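Local coordinates for protein putative D-lactate dehydrogenase (Chlamydomonas reinhardtii, PDB 4ZGS) that probably reduces pyruvate to D-lactate with NADH in the chloroplast, as a member of the D-isomer specific 2-hydroxyacid dehydrogenase family, at residues A30-T35 with Q55-D60; I38-T43 with P66-D71; D273-F278 with D318-T323. All blocks are in the same frame, centred on the assembly; numbering follows the deposited sequence.

Helix 26-33 opens the modelled chain, and contact 1 (30-35 with 55-60) sets its end against the end of helix 44-57, closing a loop that contains strand 36-39. Contact 2 (38-43 with 66-71) starts inside that loop and ends beyond it, so the two cross: one lies before, the other after, the parallel neighbours 36-39 and 60-63 of the five-stranded sheet, with centres about 21 Å apart. Contact 3 (273-278 with 318-323) closes separately, much later in the chain, joining helices 277-283 and 319-324 and closing a loop that contains strand 286-291 of the six-stranded NAD-binding sheet. Its centre is about 47 Å from that of contact 1 and about 31 Å from that of contact 2.

Contact 1 of 3, residues A30-T35 with Q55-D60; sequences AKVATT and QKVFTD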
loop_
_atom_site.group_PDB
_atom_site.type_symbol
_atom_site.label_atom_id
_atom_site.label_comp_id
_atom_site.label_asym_id
_atom_site.label_seq_id
_atom_site.Cartn_x
_atom_site.Cartn_y
_atom_site.Cartn_z
ATOM N N ALA A 30 4.264 50.617 -1.032
ATOM C CA ALA A 30 4.736 50.793 0.332
ATOM C C ALA A 30 3.568 50.810 1.291
ATOM O O ALA A 30 3.647 50.267 2.399
ATOM C CB ALA A 30 5.543 52.098 0.457
ATOM N N LYS A 31 2.457 51.377 0.827
ATOM C CA LYS A 31 1.258 51.410 1.634
ATOM C C LYS A 31 0.670 49.994 1.713
ATOM O O LYS A 31 0.269 49.543 2.793
ATOM C CB LYS A 31 0.257 52.417 1.074
ATOM C CG LYS A 31 -1.113 52.388 1.742
ATOM C CD LYS A 31 -2.005 53.505 1.204
ATOM C CE LYS A 31 -3.406 53.494 1.822
ATOM N NZ LYS A 31 -4.250 54.579 1.206
ATOM N N VAL A 32 0.676 49.272 0.594
ATOM C CA VAL A 32 0.179 47.897 0.603
ATOM C C VAL A 32 1.063 47.032 1.500
ATOM O O VAL A 32 0.567 46.237 2.292
ATOM C CB VAL A 32 0.148 47.285 -0.797
ATOM C CG1 VAL A 32 -0.052 45.745 -0.710
ATOM C CG2 VAL A 32 -0.919 47.967 -1.656
ATOM N N ALA A 33 2.372 47.249 1.407
ATOM C CA ALA A 33 3.358 46.491 2.165
ATOM C C ALA A 33 3.146 46.584 3.688
ATOM O O ALA A 33 3.479 45.652 4.430
ATOM C CB ALA A 33 4.757 46.962 1.790
ATOM N N THR A 34 2.583 47.697 4.149
ATOM C CA THR A 34 2.363 47.912 5.578
ATOM C C THR A 34 1.218 47.044 6.094
ATOM O O THR A 34 0.945 47.013 7.290
ATOM C CB THR A 34 2.041 49.411 5.906
ATOM O OG1 THR A 34 0.774 49.764 5.336
ATOM C CG2 THR A 34 3.120 50.360 5.370
ATOM N N THR A 35 0.508 46.378 5.193
ATOM C CA THR A 35 -0.545 45.459 5.613
ATOM C C THR A 35 0.026 44.296 6.434
ATOM O O THR A 35 1.084 43.760 6.093
ATOM C CB THR A 35 -1.328 44.888 4.400
ATOM O OG1 THR A 35 -1.756 45.962 3.545
ATOM C CG2 THR A 35 -2.545 44.102 4.867
ATOM N N GLN A 55 5.413 37.428 0.906
ATOM C CA GLN A 55 6.455 38.136 1.625
ATOM C C GLN A 55 7.165 39.110 0.686
ATOM O O GLN A 55 7.890 39.991 1.144
ATOM C CB GLN A 55 7.445 37.145 2.249
ATOM C CG GLN A 55 6.741 35.968 2.952
ATOM C CD GLN A 55 7.685 34.952 3.625
ATOM O OE1 GLN A 55 7.728 33.794 3.243
ATOM N NE2 GLN A 55 8.392 35.382 4.664
ATOM N N LYS A 56 6.917 38.983 -0.618
ATOM C CA LYS A 56 7.393 39.978 -1.579
ATOM C C LYS A 56 6.534 41.244 -1.588
ATOM O O LYS A 56 7.004 42.310 -1.985
ATOM C CB LYS A 56 7.487 39.394 -2.992
ATOM C CG LYS A 56 8.687 38.477 -3.180
ATOM C CD LYS A 56 8.744 37.879 -4.582
ATOM C CE LYS A 56 9.930 36.923 -4.713
ATOM N NZ LYS A 56 9.995 36.182 -6.006
ATOM N N VAL A 57 5.286 41.122 -1.147
ATOM C CA VAL A 57 4.341 42.233 -1.126
ATOM C C VAL A 57 4.143 42.762 0.277
ATOM O O VAL A 57 4.342 43.947 0.523
ATOM C CB VAL A 57 2.988 41.862 -1.735
ATOM C CG1 VAL A 57 1.993 42.975 -1.535
ATOM C CG2 VAL A 57 3.158 41.572 -3.210
ATOM N N PHE A 58 3.700 41.914 1.190
ATOM C CA PHE A 58 3.450 42.368 2.554
ATOM C C PHE A 58 4.695 42.173 3.413
ATOM O O PHE A 58 5.343 41.132 3.366
ATOM C CB PHE A 58 2.245 41.643 3.144
ATOM C CG PHE A 58 1.043 41.678 2.255
ATOM C CD1 PHE A 58 0.326 42.850 2.086
ATOM C CD2 PHE A 58 0.676 40.568 1.528
ATOM C CE1 PHE A 58 -0.778 42.891 1.237
ATOM C CE2 PHE A 58 -0.415 40.606 0.676
ATOM C CZ PHE A 58 -1.145 41.753 0.537
ATOM N N THR A 59 5.048 43.212 4.155
ATOM C CA THR A 59 6.249 43.232 4.974
ATOM C C THR A 59 6.184 42.258 6.170
ATOM O O THR A 59 7.189 41.652 6.538
ATOM C CB THR A 59 6.501 44.656 5.498
ATOM O OG1 THR A 59 7.870 44.806 5.902
ATOM C CG2 THR A 59 5.589 44.944 6.671
ATOM N N ASP A 60 5.015 42.179 6.806
ATOM C CA ASP A 60 4.761 41.300 7.949
ATOM C C ASP A 60 3.642 40.370 7.569
ATOM O O ASP A 60 2.517 40.810 7.319
ATOM C CB ASP A 60 4.358 42.064 9.214
ATOM C CG ASP A 60 5.472 42.936 9.763
ATOM O OD1 ASP A 60 6.653 42.562 9.585
ATOM O OD2 ASP A 60 5.168 43.994 10.373
#
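Ala33 and Phe58, whose CA atoms stand 4.1 Å apart, bring together the ends of helices 26-33 and 44-57, just ahead of the neighbouring parallel strands 36-39 and 60-63 of the five-stranded sheet. The two backbones are joined by one bond: Thr59 N gives its hydrogen to Ala33 O over 2.9 Å, in the carbonyl plane and on a lone pair, with an N-H...O angle of 170°. The small Ala33 lets the backbones come this close; its CA makes a CA-H...O contact with Val57 O at 3.2 Å. Beside this bond the side chains pack. Val32 CG1, anti to its own nitrogen (chi1 166°), reaches both Val57 CG1 and Phe58 CE1, while Val57 CG1 also sits over the centre of one face of the Phe58 ring. At the edge of that ring Val32 O lies 3.4 Å from Phe58 CD1. Thr35 runs alongside the phenylalanine, both side chains pointing the same way, its CB 3.5 Å from Phe58 CD1. With an alanine in place of Thr35, lacking OG1 and CG2, Val32 O would probably be left with the backbone N of that residue alone and the flank of Phe58 less well packed. Farther out, helix 341-359 borders the cluster, with Ile352 on Val57, Ile355 on Phe58 and Val359 on Thr35. What positions Thr35 is its own helix end: Val32 O accepts both Thr35 N and, at 2.7 Å, Thr35 OG1.

Contact 2 of 3, residues I38-T43 with P66-D71; sequences ICYSTT and PPLDKD
Tyr40, Leu68 and Ser41 carry the join between the end of strand 36-39 and the loop after strand 60-63, two parallel neighbours in the five-stranded sheet. Leu68 lies across one face of the Tyr40 ring: its CD1 makes a CH-pi contact 3.8 Å from the ring centroid, 20° off the normal and displaced toward the CE2-CZ bond, and Leu68 CB backs it up at 3.6 Å from Tyr40 CD2. With CG of Leu68 anti to its backbone nitrogen (chi1 167°), the branch reaches along the ring toward its phenol end. There Tyr40 OH is hydrogen-bonded to the backbone oxygen of Thr72. The next residue ties the two segments directly, Ser41 N bonding to Pro66 O at 3.0 Å from above the carbonyl plane rather than on a lone pair. Ser41 OG rests 3.2 Å from Pro67 CA; it is hydrogen-bonded to Asp88 OD1, which also takes the amide of Leu68, and, weakly, to Asn87 OD1. A group from each segment thus meets one oxygen of Asp88, consistent with an ionised carboxylate that joins the two segments by polar bonds, while the Tyr40-Leu68 pair adds the apolar packing.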
loop_
_atom_site.group_PDB
_atom_site.type_symbol
_atom_site.label_atom_id
_atom_site.label_comp_id
_atom_site.label_asym_id
_atom_site.label_seq_id
_atom_site.Cartn_x
_atom_site.Cartn_y
_atom_site.Cartn_z
ATOM N N ILE A 38 -2.402 37.531 8.460
ATOM C CA ILE A 38 -2.256 36.219 9.060
ATOM C C ILE A 38 -2.929 35.150 8.176
ATOM O O ILE A 38 -4.040 35.374 7.710
ATOM C CB ILE A 38 -2.828 36.208 10.528
ATOM C CG1 ILE A 38 -2.673 34.821 11.184
ATOM C CG2 ILE A 38 -4.282 36.651 10.565
ATOM C CD1 ILE A 38 -2.841 34.835 12.726
ATOM N N CYS A 39 -2.256 34.016 7.936
ATOM C CA CYS A 39 -2.845 32.902 7.146
ATOM C C CYS A 39 -3.018 31.620 7.958
ATOM O O CYS A 39 -2.051 31.047 8.475
ATOM C CB CYS A 39 -2.006 32.566 5.902
ATOM S SG CYS A 39 -2.056 33.869 4.637
ATOM N N TYR A 40 -4.266 31.192 8.074
ATOM C CA TYR A 40 -4.594 29.956 8.747
ATOM C C TYR A 40 -4.466 28.692 7.886
ATOM O O TYR A 40 -4.531 28.740 6.656
ATOM C CB TYR A 40 -5.988 30.101 9.332
ATOM C CG TYR A 40 -5.972 31.100 10.460
ATOM C CD1 TYR A 40 -6.129 32.450 10.211
ATOM C CD2 TYR A 40 -5.762 30.696 11.767
ATOM C CE1 TYR A 40 -6.098 33.388 11.246
ATOM C CE2 TYR A 40 -5.737 31.614 12.808
ATOM C CZ TYR A 40 -5.903 32.971 12.546
ATOM O OH TYR A 40 -5.882 33.908 13.574
ATOM N N SER A 41 -4.271 27.555 8.535
ATOM C CA SER A 41 -4.119 26.288 7.799
ATOM C C SER A 41 -2.941 26.310 6.827
ATOM O O SER A 41 -3.085 25.887 5.684
ATOM C CB SER A 41 -5.395 25.940 7.019
ATOM O OG SER A 41 -6.501 25.825 7.894
ATOM N N THR A 42 -1.764 26.737 7.283
ATOM C CA THR A 42 -0.649 26.764 6.358
ATOM C C THR A 42 0.012 25.417 6.431
ATOM O O THR A 42 0.891 25.182 7.265
ATOM C CB THR A 42 0.390 27.857 6.726
ATOM O OG1 THR A 42 -0.245 29.137 6.815
ATOM C CG2 THR A 42 1.501 27.920 5.705
ATOM N N THR A 43 -0.314 24.584 5.445
ATOM C CA THR A 43 0.242 23.244 5.348
ATOM C C THR A 43 1.355 23.361 4.332
ATOM O O THR A 43 1.647 24.464 3.873
ATOM C CB THR A 43 -0.816 22.185 4.941
ATOM O OG1 THR A 43 -1.582 22.666 3.833
ATOM C CG2 THR A 43 -1.780 21.934 6.073
ATOM N N PRO A 66 -1.995 25.365 12.249
ATOM C CA PRO A 66 -3.344 24.848 12.505
ATOM C C PRO A 66 -4.441 25.686 11.835
ATOM O O PRO A 66 -4.210 26.828 11.476
ATOM C CB PRO A 66 -3.468 24.909 14.039
ATOM C CG PRO A 66 -2.443 25.898 14.486
ATOM C CD PRO A 66 -1.302 25.732 13.497
ATOM N N PRO A 67 -5.621 25.087 11.629
ATOM C CA PRO A 67 -6.753 25.809 11.041
ATOM C C PRO A 67 -7.251 26.853 12.007
ATOM O O PRO A 67 -6.721 26.997 13.111
ATOM C CB PRO A 67 -7.811 24.727 10.838
ATOM C CG PRO A 67 -7.466 23.669 11.874
ATOM C CD PRO A 67 -5.965 23.689 11.972
ATOM N N LEU A 68 -8.299 27.551 11.609
ATOM C CA LEU A 68 -8.827 28.610 12.435
ATOM C C LEU A 68 -9.957 28.136 13.352
ATOM O O LEU A 68 -10.909 27.504 12.909
ATOM C CB LEU A 68 -9.284 29.773 11.555
ATOM C CG LEU A 68 -10.137 30.883 12.162
ATOM C CD1 LEU A 68 -9.339 31.657 13.203
ATOM C CD2 LEU A 68 -10.552 31.785 11.015
ATOM N N ASP A 69 -9.822 28.481 14.632
ATOM C CA ASP A 69 -10.820 28.229 15.676
ATOM C C ASP A 69 -11.112 29.481 16.441
ATOM O O ASP A 69 -10.714 30.586 16.078
ATOM C CB ASP A 69 -10.349 27.208 16.725
ATOM C CG ASP A 69 -10.013 25.904 16.138
ATOM O OD1 ASP A 69 -10.674 25.538 15.150
ATOM O OD2 ASP A 69 -9.084 25.250 16.651
ATOM N N LYS A 70 -11.787 29.255 17.550
ATOM C CA LYS A 70 -12.158 30.285 18.480
ATOM C C LYS A 70 -10.864 30.588 19.219
ATOM O O LYS A 70 -10.487 31.748 19.431
ATOM C CB LYS A 70 -13.264 29.781 19.426
ATOM C CG LYS A 70 -14.588 29.431 18.729
ATOM C CD LYS A 70 -15.676 28.927 19.701
ATOM C CE LYS A 70 -15.287 27.610 20.391
ATOM N NZ LYS A 70 -15.270 26.422 19.472
ATOM N N ASP A 71 -10.189 29.507 19.601
ATOM C CA ASP A 71 -8.824 29.523 20.125
ATOM C C ASP A 71 -7.665 29.982 19.224
ATOM O O ASP A 71 -6.707 30.575 19.721
ATOM C CB ASP A 71 -8.513 28.122 20.641
ATOM C CG ASP A 71 -9.351 27.758 21.853
ATOM O OD1 ASP A 71 -9.875 28.680 22.514
ATOM O OD2 ASP A 71 -9.496 26.553 22.135
#

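Contact 3 of 3, residues D273-F278 with D318-T323; sequences DSAALF and DRQFRT
In the six-stranded, Rossmann-type NAD-binding domain, helix 277-283 leads into strand 286-291, and the short helix 319-324 follows later, ahead of strand 330-332, outermost in this chain; Phe278 and Gln320 bring the starts of these two helices together. No hydrogen bond crosses between the segments, and the nearest CA atoms, those of Ala275 and Gln320, are 7.7 Å apart, so the contact is made by side chains reaching across. Phe278 points its ring at helix 319-324 and meets it at the edge: CZ comes within 3.4 Å of Gln320 O, which lies in the ring plane. This brings the polarised C-H edge to a carbonyl oxygen instead of setting that oxygen over the pi face. Beside it, Thr323 CG2 packs 3.5 Å from Phe278 CE1, the two side chains crossing at about a right angle. Gln320 reaches the turn at Ser274 and Ala275, ahead of Phe278, its amide plane 27° from that of the ring. The chain, extended beyond CG, carries NE2 to 3.7 Å from Ser274 CB and OE1 to 3.8 Å from Phe278 CE2; NE2 also has a weak hydrogen bond to Tyr294 OH. Asp318 N-caps helix 319-324, its OD1 accepting Phe321 N. The contact lies in a subunit interface: Phe278 and Thr323 pack on Arg319 of the fourth subunit, Arg319 makes salt bridges to Asp279 and Glu282 of that subunit, and Thr323 OG1 is hydrogen-bonded to its Thr323 OG1. Within the chain, Arg319 O is gripped from both faces of its carbonyl plane, by Thr323 N and by Thr323 OG1, the latter at 2.8 Å.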
loop_
_atom_site.group_PDB
_atom_site.type_symbol
_atom_site.label_atom_id
_atom_site.label_comp_id
_atom_site.label_asym_id
_atom_site.label_seq_id
_atom_site.Cartn_x
_atom_site.Cartn_y
_atom_site.Cartn_z
ATOM N N ASP A 273 -26.137 10.176 -5.013
ATOM C CA ASP A 273 -26.627 9.599 -3.768
ATOM C C ASP A 273 -25.799 8.360 -3.479
ATOM O O ASP A 273 -25.992 7.314 -4.087
ATOM C CB ASP A 273 -28.112 9.272 -3.871
ATOM C CG ASP A 273 -28.618 8.413 -2.724
ATOM O OD1 ASP A 273 -27.970 8.319 -1.648
ATOM O OD2 ASP A 273 -29.710 7.837 -2.902
ATOM N N SER A 274 -24.902 8.479 -2.513
ATOM C CA SER A 274 -23.859 7.489 -2.295
ATOM C C SER A 274 -24.439 6.138 -1.904
ATOM O O SER A 274 -23.886 5.101 -2.236
ATOM C CB SER A 274 -22.904 7.966 -1.205
ATOM O OG SER A 274 -22.468 9.278 -1.493
ATOM N N ALA A 275 -25.552 6.142 -1.189
ATOM C CA ALA A 275 -26.173 4.871 -0.838
ATOM C C ALA A 275 -26.440 4.012 -2.092
ATOM O O ALA A 275 -26.228 2.797 -2.086
ATOM C CB ALA A 275 -27.464 5.104 -0.040
ATOM N N ALA A 276 -26.822 4.651 -3.189
ATOM C CA ALA A 276 -27.239 3.899 -4.376
ATOM C C ALA A 276 -26.065 3.261 -5.118
ATOM O O ALA A 276 -26.266 2.372 -5.931
ATOM C CB ALA A 276 -28.017 4.801 -5.323
ATOM N N LEU A 277 -24.841 3.664 -4.804
ATOM C CA LEU A 277 -23.702 3.223 -5.597
ATOM C C LEU A 277 -23.367 1.736 -5.464
ATOM O O LEU A 277 -22.966 1.105 -6.448
ATOM C CB LEU A 277 -22.458 4.039 -5.231
ATOM C CG LEU A 277 -22.480 5.520 -5.635
ATOM C CD1 LEU A 277 -21.190 6.230 -5.246
ATOM C CD2 LEU A 277 -22.761 5.681 -7.105
ATOM N N PHE A 278 -23.536 1.183 -4.259
ATOM C CA PHE A 278 -23.077 -0.175 -3.944
ATOM C C PHE A 278 -23.828 -1.242 -4.742
ATOM O O PHE A 278 -23.205 -2.108 -5.363
ATOM C CB PHE A 278 -23.226 -0.455 -2.435
ATOM C CG PHE A 278 -22.489 0.536 -1.575
ATOM C CD1 PHE A 278 -21.128 0.382 -1.323
ATOM C CD2 PHE A 278 -23.137 1.668 -1.085
ATOM C CE1 PHE A 278 -20.438 1.317 -0.582
ATOM C CE2 PHE A 278 -22.450 2.601 -0.332
ATOM C CZ PHE A 278 -21.100 2.423 -0.081
ATOM N N ASP A 318 -16.694 7.205 8.852
ATOM C CA ASP A 318 -17.746 7.157 7.831
ATOM C C ASP A 318 -17.722 5.752 7.258
ATOM O O ASP A 318 -16.824 5.388 6.523
ATOM C CB ASP A 318 -17.498 8.208 6.752
ATOM C CG ASP A 318 -18.661 8.353 5.775
ATOM O OD1 ASP A 318 -19.331 7.353 5.443
ATOM O OD2 ASP A 318 -18.894 9.489 5.321
ATOM N N ARG A 319 -18.684 4.938 7.635
ATOM C CA ARG A 319 -18.578 3.535 7.290
ATOM C C ARG A 319 -18.825 3.371 5.802
ATOM O O ARG A 319 -18.156 2.582 5.137
ATOM C CB ARG A 319 -19.531 2.659 8.105
ATOM C CG ARG A 319 -19.323 1.178 7.793
ATOM C CD ARG A 319 -20.446 0.336 8.388
ATOM N NE ARG A 319 -20.529 0.520 9.831
ATOM C CZ ARG A 319 -21.500 0.023 10.577
ATOM N NH1 ARG A 319 -22.457 -0.701 10.009
ATOM N NH2 ARG A 319 -21.517 0.257 11.877
ATOM N N GLN A 320 -19.794 4.108 5.276
ATOM C CA GLN A 320 -20.118 3.928 3.871
ATOM C C GLN A 320 -19.041 4.480 2.923
ATOM O O GLN A 320 -18.738 3.825 1.923
ATOM C CB GLN A 320 -21.509 4.485 3.571
ATOM C CG GLN A 320 -21.611 5.865 3.017
ATOM C CD GLN A 320 -22.999 6.107 2.446
ATOM O OE1 GLN A 320 -23.709 5.156 2.109
ATOM N NE2 GLN A 320 -23.415 7.366 2.388
ATOM N N PHE A 321 -18.384 5.588 3.260
ATOM C CA PHE A 321 -17.221 6.018 2.472
ATOM C C PHE A 321 -16.081 4.971 2.498
ATOM O O PHE A 321 -15.541 4.589 1.450
ATOM C CB PHE A 321 -16.700 7.363 2.973
ATOM C CG PHE A 321 -15.545 7.927 2.165
ATOM C CD1 PHE A 321 -15.703 8.289 0.824
ATOM C CD2 PHE A 321 -14.298 8.109 2.753
ATOM C CE1 PHE A 321 -14.642 8.840 0.083
ATOM C CE2 PHE A 321 -13.226 8.638 2.009
ATOM C CZ PHE A 321 -13.408 9.005 0.666
ATOM N N ARG A 322 -15.724 4.493 3.683
ATOM C CA ARG A 322 -14.629 3.514 3.804
ATOM C C ARG A 322 -14.949 2.217 3.029
ATOM O O ARG A 322 -14.074 1.579 2.416
ATOM C CB ARG A 322 -14.343 3.217 5.297
ATOM C CG ARG A 322 -13.883 4.448 6.144
ATOM C CD ARG A 322 -12.595 5.040 5.557
ATOM N NE ARG A 322 -11.465 4.117 5.675
ATOM C CZ ARG A 322 -10.294 4.263 5.051
ATOM N NH1 ARG A 322 -10.074 5.290 4.226
ATOM N NH2 ARG A 322 -9.343 3.358 5.230
ATOM N N THR A 323 -16.219 1.845 3.050
ATOM C CA THR A 323 -16.692 0.712 2.289
ATOM C C THR A 323 -16.510 0.972 0.787
ATOM O O THR A 323 -16.021 0.114 0.051
ATOM C CB THR A 323 -18.174 0.423 2.632
ATOM O OG1 THR A 323 -18.258 0.023 4.003
ATOM C CG2 THR A 323 -18.761 -0.685 1.757
#